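Local coordinates for protein 3-carboxy-cis,cis-muconate cycloisomerase (Acinetobacter calcoaceticus, PDB 1Q5N) that is a cycloisomerase enzyme of the mainly helical fumarase/aspartase superfamily, in which four copies of one chain assemble into a tetramer, at residues M153-W157 with L158-L162; I164-G167 with H168-R172; M352-A356 with E357-Q361; E373-M376 with M377-P381; E402-L406 with K407-S411. All blocks are in the same frame, centred on the assembly; numbering follows the deposited sequence.

Interaction 1: M153-W157 with L158-L162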
loop_
_atom_site.group_PDB
_atom_site.type_symbol
_atom_site.label_atom_id
_atom_site.label_comp_id
_atom_site.label_asym_id
_atom_site.label_seq_id
_atom_site.Cartn_x
_atom_site.Cartn_y
_atom_site.Cartn_z
ATOM N N MET A 153 0.989 -35.268 3.739
ATOM C CA MET A 153 1.741 -34.797 2.568
ATOM C C MET A 153 2.277 -33.362 2.641
ATOM O O MET A 153 1.604 -32.445 3.143
ATOM C CB MET A 153 0.873 -34.939 1.308
ATOM C CG MET A 153 0.545 -36.400 0.918
ATOM S SD MET A 153 2.090 -37.361 0.644
ATOM C CE MET A 153 2.938 -36.415 -0.613
ATOM N N GLY A 154 3.513 -33.179 2.190
ATOM C CA GLY A 154 4.058 -31.828 2.078
ATOM C C GLY A 154 3.568 -31.386 0.685
ATOM O O GLY A 154 3.505 -32.196 -0.267
ATOM N N ARG A 155 3.212 -30.115 0.537
ATOM C CA ARG A 155 2.665 -29.595 -0.732
ATOM C C ARG A 155 3.424 -28.354 -1.186
ATOM O O ARG A 155 3.647 -27.385 -0.405
ATOM C CB ARG A 155 1.157 -29.268 -0.546
ATOM C CG ARG A 155 0.313 -30.517 -0.142
ATOM C CD ARG A 155 -1.054 -30.169 0.449
ATOM N NE ARG A 155 -1.924 -31.359 0.585
ATOM C CZ ARG A 155 -2.264 -31.955 1.735
ATOM N NH1 ARG A 155 -1.823 -31.503 2.910
ATOM N NH2 ARG A 155 -3.077 -33.018 1.714
ATOM N N THR A 156 3.845 -28.394 -2.444
ATOM C CA THR A 156 4.566 -27.294 -3.037
ATOM C C THR A 156 3.775 -26.829 -4.276
ATOM O O THR A 156 3.319 -27.635 -5.084
ATOM C CB THR A 156 6.019 -27.722 -3.394
ATOM O OG1 THR A 156 5.982 -28.856 -4.255
ATOM C CG2 THR A 156 6.775 -28.122 -2.135
ATOM N N TRP A 157 3.590 -25.517 -4.402
ATOM C CA TRP A 157 2.796 -24.969 -5.513
ATOM C C TRP A 157 1.403 -25.636 -5.472
ATOM O O TRP A 157 0.792 -25.830 -6.524
ATOM C CB TRP A 157 3.410 -25.264 -6.901
ATOM C CG TRP A 157 4.804 -24.857 -7.116
ATOM C CD1 TRP A 157 5.895 -25.368 -6.505
ATOM C CD2 TRP A 157 5.297 -23.886 -8.068
ATOM N NE1 TRP A 157 7.044 -24.795 -6.995
ATOM C CE2 TRP A 157 6.712 -23.877 -7.958
ATOM C CE3 TRP A 157 4.672 -23.044 -9.023
ATOM C CZ2 TRP A 157 7.540 -23.043 -8.754
ATOM C CZ3 TRP A 157 5.482 -22.219 -9.830
ATOM C CH2 TRP A 157 6.910 -22.226 -9.688
ATOM N N LEU A 158 0.960 -25.978 -4.262
ATOM C CA LEU A 158 -0.317 -26.625 -3.977
ATOM C C LEU A 158 -0.472 -28.055 -4.509
ATOM O O LEU A 158 -1.599 -28.565 -4.604
ATOM C CB LEU A 158 -1.454 -25.793 -4.504
ATOM C CG LEU A 158 -1.785 -24.508 -3.769
ATOM C CD1 LEU A 158 -3.048 -23.898 -4.402
ATOM C CD2 LEU A 158 -2.046 -24.812 -2.318
ATOM N N GLN A 159 0.649 -28.684 -4.852
ATOM C CA GLN A 159 0.674 -30.044 -5.382
ATOM C C GLN A 159 1.371 -30.951 -4.392
ATOM O O GLN A 159 2.419 -30.581 -3.836
ATOM C CB GLN A 159 1.514 -30.121 -6.648
ATOM C CG GLN A 159 1.141 -29.153 -7.739
ATOM C CD GLN A 159 -0.057 -29.617 -8.456
ATOM O OE1 GLN A 159 -0.013 -30.639 -9.146
ATOM N NE2 GLN A 159 -1.159 -28.901 -8.299
ATOM N N GLN A 160 0.843 -32.160 -4.219
ATOM C CA GLN A 160 1.497 -33.118 -3.318
ATOM C C GLN A 160 2.930 -33.345 -3.773
ATOM O O GLN A 160 3.207 -33.410 -4.968
ATOM C CB GLN A 160 0.731 -34.425 -3.268
ATOM C CG GLN A 160 -0.497 -34.362 -2.360
ATOM C CD GLN A 160 -1.124 -35.728 -2.195
ATOM O OE1 GLN A 160 -0.544 -36.728 -2.608
ATOM N NE2 GLN A 160 -2.297 -35.781 -1.594
ATOM N N ALA A 161 3.866 -33.408 -2.839
ATOM C CA ALA A 161 5.265 -33.602 -3.241
ATOM C C ALA A 161 5.921 -34.789 -2.499
ATOM O O ALA A 161 6.095 -35.845 -3.117
ATOM C CB ALA A 161 6.072 -32.282 -3.028
ATOM N N LEU A 162 6.259 -34.641 -1.206
ATOM C CA LEU A 162 6.879 -35.731 -0.449
ATOM C C LEU A 162 6.263 -35.653 0.931
ATOM O O LEU A 162 5.732 -34.611 1.320
ATOM C CB LEU A 162 8.380 -35.535 -0.343
ATOM C CG LEU A 162 9.275 -35.671 -1.577
ATOM C CD1 LEU A 162 10.741 -35.405 -1.137
ATOM C CD2 LEU A 162 9.156 -37.104 -2.200
HETATM O O HOH W 1 1.966 -25.378 -1.565
#
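Thr156 and Gln159 close a two-residue beta hairpin, with Trp157 and Leu158 at the corners of a type I' turn; the positive phi of both corner residues (56° and 66°) supports the assignment. Thr156 N gives to Gln159 O at 3.0 Å and Gln159 N returns a bond to Thr156 O at 2.9 Å, which makes this an antiparallel hydrogen-bonded pair. Further along, Ala161 N reaches Gly154 O and Gly154 N reaches Leu162 O at 2.8 Å. The non-hydrogen-bonded pair between them is Arg155 with Gln160, where Arg155 CA lies 3.3 Å from Gln159 O in a CA-H...O contact. At the turn a water takes the N-H of Leu158 (2.9 Å from Leu158 N) and gives a weak bond to Arg155 O.

The polar ends turn to partners beyond the hairpin: Arg155 forms salt bridges to Glu268 of its own chain and to Glu265 of the third subunit, which Gln160 NE2 also bonds. Arg155 N bonds Glu318 of the second subunit.

Among the side-chain van der Waals contacts, Met153, folded about both CB-CG and CG-SD, crosses Gln160 at about a right angle, its CG 3.6 Å from Gln160 CD. With OG1 between the backbone N and carbonyl carbon (chi1 56°), Thr156 sets that oxygen 3.6 Å from Ala161 CB.

Interaction 2: I164-G167 with H168-R172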
loop_
_atom_site.group_PDB
_atom_site.type_symbol
_atom_site.label_atom_id
_atom_site.label_comp_id
_atom_site.label_asym_id
_atom_site.label_seq_id
_atom_site.Cartn_x
_atom_site.Cartn_y
_atom_site.Cartn_z
ATOM N N ILE A 164 5.737 -35.290 4.989
ATOM C CA ILE A 164 6.353 -34.499 6.104
ATOM C C ILE A 164 5.543 -34.980 7.323
ATOM O O ILE A 164 4.858 -36.010 7.217
ATOM C CB ILE A 164 6.168 -32.926 5.962
ATOM C CG1 ILE A 164 4.660 -32.566 5.908
ATOM C CG2 ILE A 164 6.882 -32.444 4.714
ATOM C CD1 ILE A 164 4.376 -31.068 6.071
ATOM N N THR A 165 5.640 -34.310 8.480
ATOM C CA THR A 165 4.759 -34.669 9.608
ATOM C C THR A 165 4.080 -33.362 10.027
ATOM O O THR A 165 4.607 -32.268 9.800
ATOM C CB THR A 165 5.489 -35.271 10.845
ATOM O OG1 THR A 165 6.303 -34.265 11.452
ATOM C CG2 THR A 165 6.375 -36.497 10.435
ATOM N N LEU A 166 2.895 -33.472 10.606
ATOM C CA LEU A 166 2.181 -32.311 11.048
ATOM C C LEU A 166 3.058 -31.593 12.065
ATOM O O LEU A 166 3.113 -30.371 12.100
ATOM C CB LEU A 166 0.871 -32.730 11.683
ATOM C CG LEU A 166 0.148 -31.611 12.432
ATOM C CD1 LEU A 166 -0.124 -30.501 11.442
ATOM C CD2 LEU A 166 -1.186 -32.098 13.062
ATOM N N GLY A 167 3.761 -32.368 12.886
ATOM C CA GLY A 167 4.625 -31.774 13.888
ATOM C C GLY A 167 5.663 -30.875 13.240
ATOM O O GLY A 167 6.094 -29.889 13.841
ATOM N N HIS A 168 6.120 -31.204 12.035
ATOM C CA HIS A 168 7.105 -30.319 11.426
ATOM C C HIS A 168 6.472 -28.905 11.071
ATOM O O HIS A 168 7.108 -27.884 11.287
ATOM C CB HIS A 168 7.692 -30.958 10.197
ATOM C CG HIS A 168 8.903 -30.245 9.688
ATOM N ND1 HIS A 168 9.093 -29.974 8.356
ATOM C CD2 HIS A 168 10.014 -29.804 10.329
ATOM C CE1 HIS A 168 10.274 -29.400 8.189
ATOM N NE2 HIS A 168 10.854 -29.284 9.372
ATOM N N LYS A 169 5.247 -28.864 10.532
ATOM C CA LYS A 169 4.595 -27.578 10.279
ATOM C C LYS A 169 4.488 -26.805 11.610
ATOM O O LYS A 169 4.789 -25.602 11.673
ATOM C CB LYS A 169 3.166 -27.773 9.746
ATOM C CG LYS A 169 3.029 -28.244 8.322
ATOM C CD LYS A 169 1.558 -28.240 7.962
ATOM C CE LYS A 169 1.327 -28.360 6.459
ATOM N NZ LYS A 169 1.836 -27.215 5.646
ATOM N N LEU A 170 4.069 -27.503 12.675
ATOM C CA LEU A 170 3.916 -26.878 13.990
ATOM C C LEU A 170 5.254 -26.357 14.544
ATOM O O LEU A 170 5.298 -25.265 15.158
ATOM C CB LEU A 170 3.268 -27.854 14.982
ATOM C CG LEU A 170 1.779 -28.086 14.652
ATOM C CD1 LEU A 170 1.239 -29.360 15.340
ATOM C CD2 LEU A 170 1.022 -26.884 15.125
ATOM N N ALA A 171 6.341 -27.099 14.308
ATOM C CA ALA A 171 7.636 -26.638 14.797
ATOM C C ALA A 171 8.058 -25.374 14.023
ATOM O O ALA A 171 8.627 -24.437 14.606
ATOM C CB ALA A 171 8.701 -27.754 14.659
ATOM N N ARG A 172 7.786 -25.359 12.714
ATOM C CA ARG A 172 8.109 -24.206 11.880
ATOM C C ARG A 172 7.355 -22.939 12.425
ATOM O O ARG A 172 7.942 -21.861 12.559
ATOM C CB ARG A 172 7.734 -24.498 10.413
ATOM C CG ARG A 172 8.764 -25.345 9.668
ATOM C CD ARG A 172 8.141 -26.012 8.417
ATOM N NE ARG A 172 7.438 -25.041 7.558
ATOM C CZ ARG A 172 6.515 -25.373 6.660
ATOM N NH1 ARG A 172 6.195 -26.645 6.491
ATOM N NH2 ARG A 172 5.880 -24.430 5.958
#
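His168 N is held by two acceptors of Thr165, the N-cap of helix 166-191. The side-chain oxygen Thr165 OG1 lies 3.1 Å from His168 N, and Thr165 O lies 2.9 Å from the same nitrogen, which stands well above the plane of that carbonyl. Thr165 OG1 also bonds to Arg148 O, so the hydroxyl links the cap to the preceding chain.

Regular helical bonding follows: Leu170 N donates to Leu166 O at 3.1 Å, nearly straight at 169°, and Ala171 N donates to Gly167 O at 2.8 Å. The histidine ring bonds through NE2 to Gln441 OE1 in helix 438-447, while Arg172 CD lies above one ring face of His168, offset toward its rim.

Ile164 CD1 touches Lys169 CG at 3.9 Å, the two side chains crossing at about a right angle. The cap and the histidine ring are thus bonded within the chain, whereas Lys169 (with Glu318, and also bonding His317) and Arg172 (with Glu318 and Glu233) pair with acids of the second subunit.

Interaction 3: M352-A356 with E357-Q361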
loop_
_atom_site.group_PDB
_atom_site.type_symbol
_atom_site.label_atom_id
_atom_site.label_comp_id
_atom_site.label_asym_id
_atom_site.label_seq_id
_atom_site.Cartn_x
_atom_site.Cartn_y
_atom_site.Cartn_z
ATOM N N MET A 352 -7.517 -27.428 17.919
ATOM C CA MET A 352 -7.292 -27.982 16.596
ATOM C C MET A 352 -7.679 -29.483 16.548
ATOM O O MET A 352 -7.211 -30.276 17.360
ATOM C CB MET A 352 -5.811 -27.850 16.333
ATOM C CG MET A 352 -5.353 -28.205 14.972
ATOM S SD MET A 352 -3.530 -28.370 14.957
ATOM C CE MET A 352 -3.005 -27.079 16.094
ATOM N N GLU A 353 -8.489 -29.867 15.571
ATOM C CA GLU A 353 -8.922 -31.252 15.390
ATOM C C GLU A 353 -8.100 -31.907 14.245
ATOM O O GLU A 353 -8.191 -31.494 13.090
ATOM C CB GLU A 353 -10.377 -31.215 15.007
ATOM C CG GLU A 353 -11.302 -32.055 15.745
ATOM C CD GLU A 353 -12.729 -31.774 15.241
ATOM O OE1 GLU A 353 -13.334 -30.760 15.727
ATOM O OE2 GLU A 353 -13.212 -32.542 14.340
ATOM N N VAL A 354 -7.310 -32.926 14.548
ATOM C CA VAL A 354 -6.491 -33.570 13.525
ATOM C C VAL A 354 -7.197 -34.838 13.046
ATOM O O VAL A 354 -7.636 -35.627 13.863
ATOM C CB VAL A 354 -5.107 -33.922 14.109
ATOM C CG1 VAL A 354 -4.231 -34.672 13.076
ATOM C CG2 VAL A 354 -4.417 -32.630 14.582
ATOM N N ASN A 355 -7.353 -35.025 11.736
ATOM C CA ASN A 355 -8.023 -36.239 11.223
ATOM C C ASN A 355 -6.964 -37.100 10.512
ATOM O O ASN A 355 -6.697 -36.937 9.334
ATOM C CB ASN A 355 -9.148 -35.872 10.262
ATOM C CG ASN A 355 -9.978 -37.090 9.847
ATOM O OD1 ASN A 355 -9.438 -38.172 9.592
ATOM N ND2 ASN A 355 -11.294 -36.916 9.766
ATOM N N ALA A 356 -6.353 -37.997 11.273
ATOM C CA ALA A 356 -5.281 -38.884 10.844
ATOM C C ALA A 356 -5.646 -39.807 9.699
ATOM O O ALA A 356 -4.793 -40.132 8.887
ATOM C CB ALA A 356 -4.765 -39.706 12.077
ATOM N N GLU A 357 -6.897 -40.231 9.622
ATOM C CA GLU A 357 -7.310 -41.085 8.522
ATOM C C GLU A 357 -7.299 -40.401 7.175
ATOM O O GLU A 357 -6.861 -40.992 6.177
ATOM C CB GLU A 357 -8.689 -41.608 8.759
ATOM C CG GLU A 357 -8.639 -42.881 9.473
ATOM C CD GLU A 357 -10.029 -43.358 9.745
ATOM O OE1 GLU A 357 -10.749 -43.690 8.740
ATOM O OE2 GLU A 357 -10.389 -43.369 10.962
ATOM N N ASN A 358 -7.824 -39.172 7.150
ATOM C CA ASN A 358 -7.812 -38.362 5.926
ATOM C C ASN A 358 -6.361 -38.073 5.535
ATOM O O ASN A 358 -6.021 -38.122 4.361
ATOM C CB ASN A 358 -8.628 -37.084 6.125
ATOM C CG ASN A 358 -10.115 -37.384 6.117
ATOM O OD1 ASN A 358 -10.513 -38.423 5.593
ATOM N ND2 ASN A 358 -10.937 -36.502 6.672
ATOM N N MET A 359 -5.492 -37.840 6.513
ATOM C CA MET A 359 -4.090 -37.615 6.175
ATOM C C MET A 359 -3.502 -38.857 5.517
ATOM O O MET A 359 -2.745 -38.771 4.526
ATOM C CB MET A 359 -3.274 -37.275 7.407
ATOM C CG MET A 359 -3.550 -35.903 7.927
ATOM S SD MET A 359 -2.642 -35.562 9.487
ATOM C CE MET A 359 -2.819 -33.747 9.693
ATOM N N HIS A 360 -3.871 -40.022 6.057
ATOM C CA HIS A 360 -3.363 -41.293 5.527
ATOM C C HIS A 360 -3.905 -41.487 4.119
ATOM O O HIS A 360 -3.162 -41.819 3.204
ATOM C CB HIS A 360 -3.780 -42.477 6.417
ATOM C CG HIS A 360 -3.539 -43.805 5.763
ATOM N ND1 HIS A 360 -2.272 -44.358 5.650
ATOM C CD2 HIS A 360 -4.363 -44.604 5.032
ATOM C CE1 HIS A 360 -2.330 -45.427 4.872
ATOM N NE2 HIS A 360 -3.583 -45.597 4.482
ATOM N N GLN A 361 -5.208 -41.292 3.960
ATOM C CA GLN A 361 -5.835 -41.366 2.654
ATOM C C GLN A 361 -5.276 -40.427 1.602
ATOM O O GLN A 361 -5.158 -40.822 0.469
ATOM C CB GLN A 361 -7.299 -41.034 2.729
ATOM C CG GLN A 361 -8.102 -42.166 3.205
ATOM C CD GLN A 361 -9.447 -42.216 2.503
ATOM O OE1 GLN A 361 -9.895 -41.196 1.917
ATOM N NE2 GLN A 361 -10.114 -43.392 2.555
#
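Asn355 and Asn358 lay their side-chain amides one over the other, the planes only 16° apart. Asn355 CG is 3.4 Å from Asn358 ND2, so the groups are stacked and not joined edge to edge; the two ND2 atoms are both donors and form no bond. What ties the residues together is the capping bond: Asn358 N gives to Asn355 OD1 at 3.1 Å, almost straight at 169°, although the donor stands above the amide plane and misses the lone-pair directions. Asn355 reaches forward to the first turn because its CG is anti to the backbone N (chi1 -173°). While stacked, the Asn358 amide uses ND2 to bond Ala267 O.

A second pairing lies one residue further out on each side. Val354 CG1 meets Met359 CE at 3.8 Å and Met359 SD at 4.0 Å, the extended methionine chain crossing the valine obliquely. Both also pack on Leu166 of helix 166-191, while Asn355 and Ala356 stay near the surface.

Backbone bonds complete the first turn, Met359 N to Asn355 O at 3.2 Å and His360 N to Ala356 O at 3.0 Å.

The Val354-Met359 contact, from the residue before the N-cap to the fourth after it, is a hydrophobic staple, and it accompanies the Asn355 side-chain cap where strand 353-354 runs into helix 356-364.

Interaction 4: E373-M376 with M377-P381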
loop_
_atom_site.group_PDB
_atom_site.type_symbol
_atom_site.label_atom_id
_atom_site.label_comp_id
_atom_site.label_asym_id
_atom_site.label_seq_id
_atom_site.Cartn_x
_atom_site.Cartn_y
_atom_site.Cartn_z
ATOM N N GLU A 373 11.002 -41.345 -5.765
ATOM C CA GLU A 373 12.392 -41.033 -5.510
ATOM C C GLU A 373 12.956 -41.841 -4.315
ATOM O O GLU A 373 14.118 -42.217 -4.341
ATOM C CB GLU A 373 12.597 -39.507 -5.444
ATOM C CG GLU A 373 12.769 -38.871 -4.137
ATOM C CD GLU A 373 13.318 -37.454 -4.304
ATOM O OE1 GLU A 373 12.880 -36.790 -5.276
ATOM O OE2 GLU A 373 14.148 -36.998 -3.483
ATOM N N ALA A 374 12.114 -42.173 -3.339
ATOM C CA ALA A 374 12.534 -43.004 -2.227
ATOM C C ALA A 374 12.969 -44.395 -2.819
ATOM O O ALA A 374 14.026 -44.932 -2.446
ATOM C CB ALA A 374 11.360 -43.186 -1.219
ATOM N N VAL A 375 12.181 -44.961 -3.743
ATOM C CA VAL A 375 12.536 -46.258 -4.351
ATOM C C VAL A 375 13.869 -46.169 -5.108
ATOM O O VAL A 375 14.701 -47.078 -5.087
ATOM C CB VAL A 375 11.447 -46.746 -5.350
ATOM C CG1 VAL A 375 11.893 -48.053 -6.003
ATOM C CG2 VAL A 375 10.114 -46.929 -4.622
ATOM N N MET A 376 14.061 -45.051 -5.778
ATOM C CA MET A 376 15.265 -44.825 -6.518
ATOM C C MET A 376 16.523 -44.743 -5.606
ATOM O O MET A 376 17.585 -45.250 -5.978
ATOM C CB MET A 376 15.065 -43.560 -7.323
ATOM C CG MET A 376 15.921 -43.482 -8.531
ATOM S SD MET A 376 16.696 -41.908 -8.425
ATOM C CE MET A 376 18.168 -42.377 -7.370
ATOM N N MET A 377 16.394 -44.107 -4.430
ATOM C CA MET A 377 17.512 -44.005 -3.455
ATOM C C MET A 377 17.864 -45.388 -2.874
ATOM O O MET A 377 19.033 -45.686 -2.662
ATOM C CB MET A 377 17.153 -43.084 -2.279
ATOM C CG MET A 377 16.952 -41.637 -2.636
ATOM S SD MET A 377 18.465 -40.857 -3.166
ATOM C CE MET A 377 18.106 -40.534 -4.884
ATOM N N ALA A 378 16.850 -46.207 -2.591
ATOM C CA ALA A 378 17.071 -47.555 -2.062
ATOM C C ALA A 378 17.787 -48.436 -3.080
ATOM O O ALA A 378 18.558 -49.307 -2.691
ATOM C CB ALA A 378 15.748 -48.199 -1.689
ATOM N N LEU A 379 17.534 -48.206 -4.374
ATOM C CA LEU A 379 18.147 -48.988 -5.452
ATOM C C LEU A 379 19.516 -48.523 -5.903
ATOM O O LEU A 379 20.290 -49.333 -6.401
ATOM C CB LEU A 379 17.256 -49.009 -6.699
ATOM C CG LEU A 379 16.200 -50.099 -6.841
ATOM C CD1 LEU A 379 16.815 -51.429 -7.250
ATOM C CD2 LEU A 379 15.513 -50.262 -5.513
ATOM N N ALA A 380 19.792 -47.224 -5.760
ATOM C CA ALA A 380 21.055 -46.610 -6.209
ATOM C C ALA A 380 22.322 -47.389 -5.842
ATOM O O ALA A 380 23.177 -47.616 -6.704
ATOM C CB ALA A 380 21.163 -45.171 -5.693
ATOM N N PRO A 381 22.457 -47.808 -4.564
ATOM C CA PRO A 381 23.625 -48.564 -4.090
ATOM C C PRO A 381 23.848 -49.900 -4.842
ATOM O O PRO A 381 24.955 -50.206 -5.288
ATOM C CB PRO A 381 23.310 -48.789 -2.606
ATOM C CG PRO A 381 22.435 -47.624 -2.255
ATOM C CD PRO A 381 21.529 -47.546 -3.449
#
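The proline-kinked helix 372-383, in the C-terminal region of this superfamily's fold, holds this contact, which is the internal packing of the helix just before the proline; Met377 sits one turn on from Glu373. Four alpha-helical bonds run in succession: Met377 N to Glu373 O at 3.0 Å, Ala378 N to Ala374 O at 3.1 Å, Leu379 N to Val375 O at 3.1 Å and Ala380 N to Met376 O at 3.0 Å. The angle at the hydrogen falls toward the proline, from 161° for Ala378 to 142° for Leu379 and 137° for Ala380.

Met376 O takes, besides its regular bond from Ala380 N, a weak one from Leu379 N at 3.4 Å; the pattern breaks at Pro381.

Side chains follow the same spacing. Leu379 lies against the turn before it, its CD2 3.3 Å from Val375 O and 4.3 Å from Val375 CG1. These two residues face helix 385-402, Val375 resting on Val392 and Leu379 on Ala388. Met377 CG passes 3.4 Å from Glu373 O, and its chain packs on Tyr434 and on Trp106 of the second subunit. The carboxylate of Glu373 bonds to Tyr434 OH. The bent ends of Met376 and Met377 come implausibly close, and their placement is doubtful.

Pro381 has no N-H to offer Met377 O, and the kink at this point is the familiar consequence of a proline within a helix.

Interaction 5: E402-L406 with K407-S411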
loop_
_atom_site.group_PDB
_atom_site.type_symbol
_atom_site.label_atom_id
_atom_site.label_comp_id
_atom_site.label_asym_id
_atom_site.label_seq_id
_atom_site.Cartn_x
_atom_site.Cartn_y
_atom_site.Cartn_z
ATOM N N GLU A 402 -1.201 -49.033 -16.575
ATOM C CA GLU A 402 -2.041 -50.089 -15.979
ATOM C C GLU A 402 -2.953 -49.584 -14.830
ATOM O O GLU A 402 -3.790 -50.333 -14.317
ATOM C CB GLU A 402 -1.164 -51.192 -15.401
ATOM C CG GLU A 402 -0.321 -51.911 -16.415
ATOM C CD GLU A 402 0.352 -53.122 -15.795
ATOM O OE1 GLU A 402 -0.141 -53.544 -14.735
ATOM O OE2 GLU A 402 1.344 -53.666 -16.352
ATOM N N GLN A 403 -2.782 -48.318 -14.437
ATOM C CA GLN A 403 -3.514 -47.732 -13.305
ATOM C C GLN A 403 -3.367 -48.648 -12.078
ATOM O O GLN A 403 -4.348 -49.032 -11.474
ATOM C CB GLN A 403 -5.011 -47.477 -13.651
ATOM C CG GLN A 403 -5.203 -46.410 -14.784
ATOM C CD GLN A 403 -6.543 -45.634 -14.732
ATOM O OE1 GLN A 403 -6.689 -44.658 -13.966
ATOM N NE2 GLN A 403 -7.524 -46.064 -15.544
ATOM N N LYS A 404 -2.134 -49.003 -11.727
ATOM C CA LYS A 404 -1.877 -49.858 -10.575
ATOM C C LYS A 404 -1.011 -49.056 -9.644
ATOM O O LYS A 404 -0.425 -48.069 -10.068
ATOM C CB LYS A 404 -1.061 -51.102 -10.956
ATOM C CG LYS A 404 -1.779 -52.134 -11.787
ATOM C CD LYS A 404 -1.989 -53.398 -10.957
ATOM C CE LYS A 404 -2.556 -54.551 -11.793
ATOM N NZ LYS A 404 -4.045 -54.350 -12.093
ATOM N N HIS A 405 -0.895 -49.507 -8.396
ATOM C CA HIS A 405 -0.031 -48.847 -7.435
ATOM C C HIS A 405 1.425 -49.097 -7.896
ATOM O O HIS A 405 1.777 -50.185 -8.376
ATOM C CB HIS A 405 -0.282 -49.445 -6.042
ATOM C CG HIS A 405 0.343 -48.684 -4.907
ATOM N ND1 HIS A 405 1.702 -48.707 -4.646
ATOM C CD2 HIS A 405 -0.208 -47.875 -3.964
ATOM C CE1 HIS A 405 1.960 -47.936 -3.599
ATOM N NE2 HIS A 405 0.822 -47.417 -3.166
ATOM N N LEU A 406 2.279 -48.093 -7.761
ATOM C CA LEU A 406 3.660 -48.272 -8.150
ATOM C C LEU A 406 4.307 -49.473 -7.437
ATOM O O LEU A 406 5.213 -50.088 -7.998
ATOM C CB LEU A 406 4.480 -46.994 -7.872
ATOM C CG LEU A 406 5.949 -47.037 -8.320
ATOM C CD1 LEU A 406 6.088 -47.160 -9.862
ATOM C CD2 LEU A 406 6.631 -45.796 -7.824
ATOM N N LYS A 407 3.883 -49.791 -6.210
ATOM C CA LYS A 407 4.500 -50.923 -5.493
ATOM C C LYS A 407 4.219 -52.232 -6.274
ATOM O O LYS A 407 5.110 -53.044 -6.462
ATOM C CB LYS A 407 3.997 -51.048 -4.022
ATOM C CG LYS A 407 4.802 -52.078 -3.189
ATOM C CD LYS A 407 4.480 -52.057 -1.669
ATOM C CE LYS A 407 3.243 -52.882 -1.285
ATOM N NZ LYS A 407 2.824 -52.588 0.138
ATOM N N ASP A 408 2.991 -52.404 -6.745
ATOM C CA ASP A 408 2.630 -53.578 -7.518
ATOM C C ASP A 408 3.505 -53.740 -8.733
ATOM O O ASP A 408 3.913 -54.858 -9.040
ATOM C CB ASP A 408 1.178 -53.511 -7.946
ATOM C CG ASP A 408 0.243 -53.472 -6.746
ATOM O OD1 ASP A 408 0.693 -53.926 -5.636
ATOM O OD2 ASP A 408 -0.926 -53.004 -6.916
ATOM N N ILE A 409 3.848 -52.642 -9.402
ATOM C CA ILE A 409 4.669 -52.738 -10.598
ATOM C C ILE A 409 6.144 -52.979 -10.271
ATOM O O ILE A 409 6.800 -53.849 -10.828
ATOM C CB ILE A 409 4.568 -51.446 -11.454
ATOM C CG1 ILE A 409 3.141 -51.245 -11.923
ATOM C CG2 ILE A 409 5.585 -51.475 -12.579
ATOM C CD1 ILE A 409 2.517 -52.423 -12.597
ATOM N N ILE A 410 6.682 -52.209 -9.353
ATOM C CA ILE A 410 8.077 -52.374 -9.062
ATOM C C ILE A 410 8.400 -53.748 -8.483
ATOM O O ILE A 410 9.463 -54.293 -8.777
ATOM C CB ILE A 410 8.578 -51.214 -8.150
ATOM C CG1 ILE A 410 9.764 -50.543 -8.831
ATOM C CG2 ILE A 410 9.030 -51.707 -6.802
ATOM C CD1 ILE A 410 9.593 -49.086 -8.932
ATOM N N SER A 411 7.478 -54.321 -7.705
ATOM C CA SER A 411 7.733 -55.625 -7.077
ATOM C C SER A 411 7.854 -56.797 -8.059
ATOM O O SER A 411 8.376 -57.860 -7.696
ATOM C CB SER A 411 6.659 -55.961 -6.027
ATOM O OG SER A 411 5.431 -56.220 -6.677
#
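His405 caps helix 406-410 with its ring, which accepts the N-H of Lys407. Its CB lies 3.7 Å from Asp408 OD2, alongside the first turn. From there CG stands anti to the backbone N (chi1 -169°), which brings the ring edge to Lys407 N. ND1 does the capping: Lys407 N donates to it at 2.9 Å, with an angle of 163° at the hydrogen. The donor is only 7° out of the ring plane, so the bond meets the ring squarely at its edge. His405 ND1 also comes within 3.3 Å of Lys407 CB, and His405 CE1, next round the ring, lies 3.7 Å from that carbon.

The backbone supports this start unevenly. Ile410 N binds Leu406 O at 2.9 Å, nearly straight, but Ile409 N has only weak bonds, to His405 O and Leu406 O. Ile409 CD1 lies 3.6 Å from Glu402 OE1.

Lys407 reaches Asp426 with NZ in a salt bridge. Before the cap, Gln403, with positive phi, is the C-prime residue of the Schellman motif ending helix 385-402. The chain then reverses, so Leu406, Ile409 and Ile410 pack back on Ala395 of that helix, and Phe429 covers Leu406 and Ile410.

Interactions 1 and 2 are the buried pair: they share the three-stranded sheet and touch where Gly154 meets Ile164. Interaction 1 reaches the second and third subunits with its polar groups, interaction 2 the second. Interaction 3 lies at the surface with no other chain against it, and touches interaction 2 through the start of helix 166-191. Interactions 4 and 5, partly buried and farther from the centre of the chain, meet through Val375 and Ile410 in the C-terminal region. Three of the five, interactions 2, 3 and 5, are helix N-caps, served by a hydroxyl, an amide and an imidazole respectively; interaction 1 instead closes a hairpin, and interaction 4 is the body of one helix.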